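Local coordinates for nucleoside-triphosphatase THEP1 (Aquifex aeolicus, PDB 1YE8), which hydrolyses ribonucleoside 5'-triphosphates to the diphosphates and phosphate, acting on ATP, GTP, CTP, TTP and UTP without kinase activity, at residues K13-L16 against V17-V21. Residues are numbered along the deposited sequence; the frame is centred on the assembly and turned at random.
Sequences KTTL and VKKIV. With NA (sodium ion), chain C; MG (magnesium ion), chain B; PO4 (phosphate ion), chain E.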
loop_
_atom_site.group_PDB
_atom_site.type_symbol
_atom_site.label_atom_id
_atom_site.label_comp_id
_atom_site.label_asym_id
_atom_site.label_seq_id
_atom_site.Cartn_x
_atom_site.Cartn_y
_atom_site.Cartn_z
ATOM N N LYS A 13 2.863 9.987 1.803
ATOM C CA LYS A 13 3.112 8.654 1.235
ATOM C C LYS A 13 2.107 8.284 0.136
ATOM O O LYS A 13 2.510 7.852 -0.937
ATOM C CB LYS A 13 3.147 7.572 2.313
ATOM C CG LYS A 13 4.251 7.779 3.357
ATOM C CD LYS A 13 4.509 6.544 4.211
ATOM C CE LYS A 13 3.321 6.070 5.023
ATOM N NZ LYS A 13 3.102 6.924 6.211
ATOM N N THR A 14 0.816 8.468 0.407
ATOM C CA THR A 14 -0.223 8.217 -0.611
ATOM C C THR A 14 -0.033 9.102 -1.842
ATOM O O THR A 14 -0.129 8.633 -2.968
ATOM C CB THR A 14 -1.608 8.441 -0.011
ATOM O OG1 THR A 14 -1.803 7.525 1.077
ATOM C CG2 THR A 14 -2.721 8.104 -1.022
ATOM N N THR A 15 0.254 10.378 -1.610
ATOM C CA THR A 15 0.482 11.321 -2.686
ATOM C C THR A 15 1.611 10.853 -3.586
ATOM O O THR A 15 1.494 10.889 -4.810
ATOM C CB THR A 15 0.808 12.700 -2.102
ATOM O OG1 THR A 15 -0.396 13.260 -1.580
ATOM C CG2 THR A 15 1.258 13.697 -3.194
ATOM N N LEU A 16 2.710 10.413 -2.983
ATOM C CA LEU A 16 3.817 9.885 -3.757
ATOM C C LEU A 16 3.407 8.615 -4.522
ATOM O O LEU A 16 3.718 8.472 -5.708
ATOM C CB LEU A 16 5.013 9.606 -2.850
ATOM C CG LEU A 16 6.222 8.925 -3.473
ATOM C CD1 LEU A 16 6.797 9.727 -4.659
ATOM C CD2 LEU A 16 7.283 8.718 -2.421
ATOM N N VAL A 17 2.723 7.687 -3.841
ATOM C CA VAL A 17 2.244 6.484 -4.516
ATOM C C VAL A 17 1.373 6.832 -5.743
ATOM O O VAL A 17 1.544 6.228 -6.794
ATOM C CB VAL A 17 1.528 5.526 -3.536
ATOM C CG1 VAL A 17 0.794 4.410 -4.298
ATOM C CG2 VAL A 17 2.534 4.917 -2.574
ATOM N N LYS A 18 0.483 7.820 -5.614
ATOM C CA LYS A 18 -0.360 8.233 -6.739
ATOM C C LYS A 18 0.478 8.765 -7.913
ATOM O O LYS A 18 0.188 8.473 -9.073
ATOM C CB LYS A 18 -1.413 9.230 -6.276
ATOM C CG LYS A 18 -2.502 8.569 -5.439
ATOM C CD LYS A 18 -3.434 9.572 -4.798
ATOM C CE LYS A 18 -4.279 10.311 -5.818
ATOM N NZ LYS A 18 -5.204 11.246 -5.128
ATOM N N LYS A 19 1.531 9.512 -7.603
ATOM C CA LYS A 19 2.436 10.006 -8.644
ATOM C C LYS A 19 3.122 8.834 -9.342
ATOM O O LYS A 19 3.296 8.844 -10.563
ATOM C CB LYS A 19 3.514 10.919 -8.057
ATOM C CG LYS A 19 3.065 12.292 -7.608
ATOM C CD LYS A 19 4.232 12.988 -6.878
ATOM C CE LYS A 19 3.886 14.380 -6.428
ATOM N NZ LYS A 19 5.070 14.977 -5.749
ATOM N N ILE A 20 3.526 7.827 -8.565
ATOM C CA ILE A 20 4.159 6.636 -9.120
ATOM C C ILE A 20 3.189 5.891 -10.043
ATOM O O ILE A 20 3.571 5.491 -11.157
ATOM C CB ILE A 20 4.709 5.709 -7.986
ATOM C CG1 ILE A 20 5.884 6.371 -7.257
ATOM C CG2 ILE A 20 5.137 4.370 -8.532
ATOM C CD1 ILE A 20 6.211 5.724 -5.896
ATOM N N VAL A 21 1.944 5.722 -9.590
ATOM C CA VAL A 21 0.905 5.061 -10.387
ATOM C C VAL A 21 0.693 5.789 -11.718
ATOM O O VAL A 21 0.633 5.144 -12.782
ATOM C CB VAL A 21 -0.410 4.945 -9.593
ATOM C CG1 VAL A 21 -1.590 4.552 -10.491
ATOM C CG2 VAL A 21 -0.245 3.944 -8.440
HETATM NA NA NA C . 2.405 9.141 6.090
HETATM MG MG MG B . -1.516 7.679 3.162
HETATM P P PO4 E . 0.458 10.296 4.080
HETATM O O1 PO4 E . -0.008 9.173 3.169
HETATM O O2 PO4 E . 0.308 11.668 3.495
HETATM O O3 PO4 E . 1.919 10.055 4.356
HETATM O O4 PO4 E . -0.300 10.237 5.384
HETATM O O HOH W 1 -3.304 6.694 3.232
HETATM O O HOH W 2 -0.441 6.141 3.281
HETATM O O HOH W 3 -2.516 9.822 2.821
HETATM O O HOH W 4 0.475 6.918 5.607
#
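Lys13 and Val17 close the first turn of helix 13-24, where Val17 N donates to Lys13 O at 2.9 Å, close to straight at 168°. Each carbonyl from Lys13 to Leu16 is taken by the amide four residues on, Lys18 N to Thr14 O being shortest at 2.8 Å. Amides at the helix start have no such carbonyl, and a phosphate ion, probably from the crystallisation liquor, supplies the acceptors: Lys13 N donates to PO4 O3 at 2.7 Å and Thr14 N to PO4 O1 at 3.0 Å, with Gly10 N and Gly12 N adding to the grip. With OG1 beside the backbone N (chi1 -61°), Thr14 reaches the magnesium ion at 2.1 Å; PO4 O1 and three waters also bind the metal, and the hydroxyl's single proton lies between Asp106 OD2 and Thr33 O as possible partners. Bends at chi3 and chi4 bring Lys13 NZ to the modelled sodium ion, which PO4 O3, Glu8 O and a water also bind. Lys18 NZ makes a salt bridge with Glu34 OE2, while Leu16 CG packs on Ile20 CD1, facing helix 168-175. The arrangement fits a Walker A P-loop: backbone amides and threonine-held magnesium probably seat a nucleotide phosphate here.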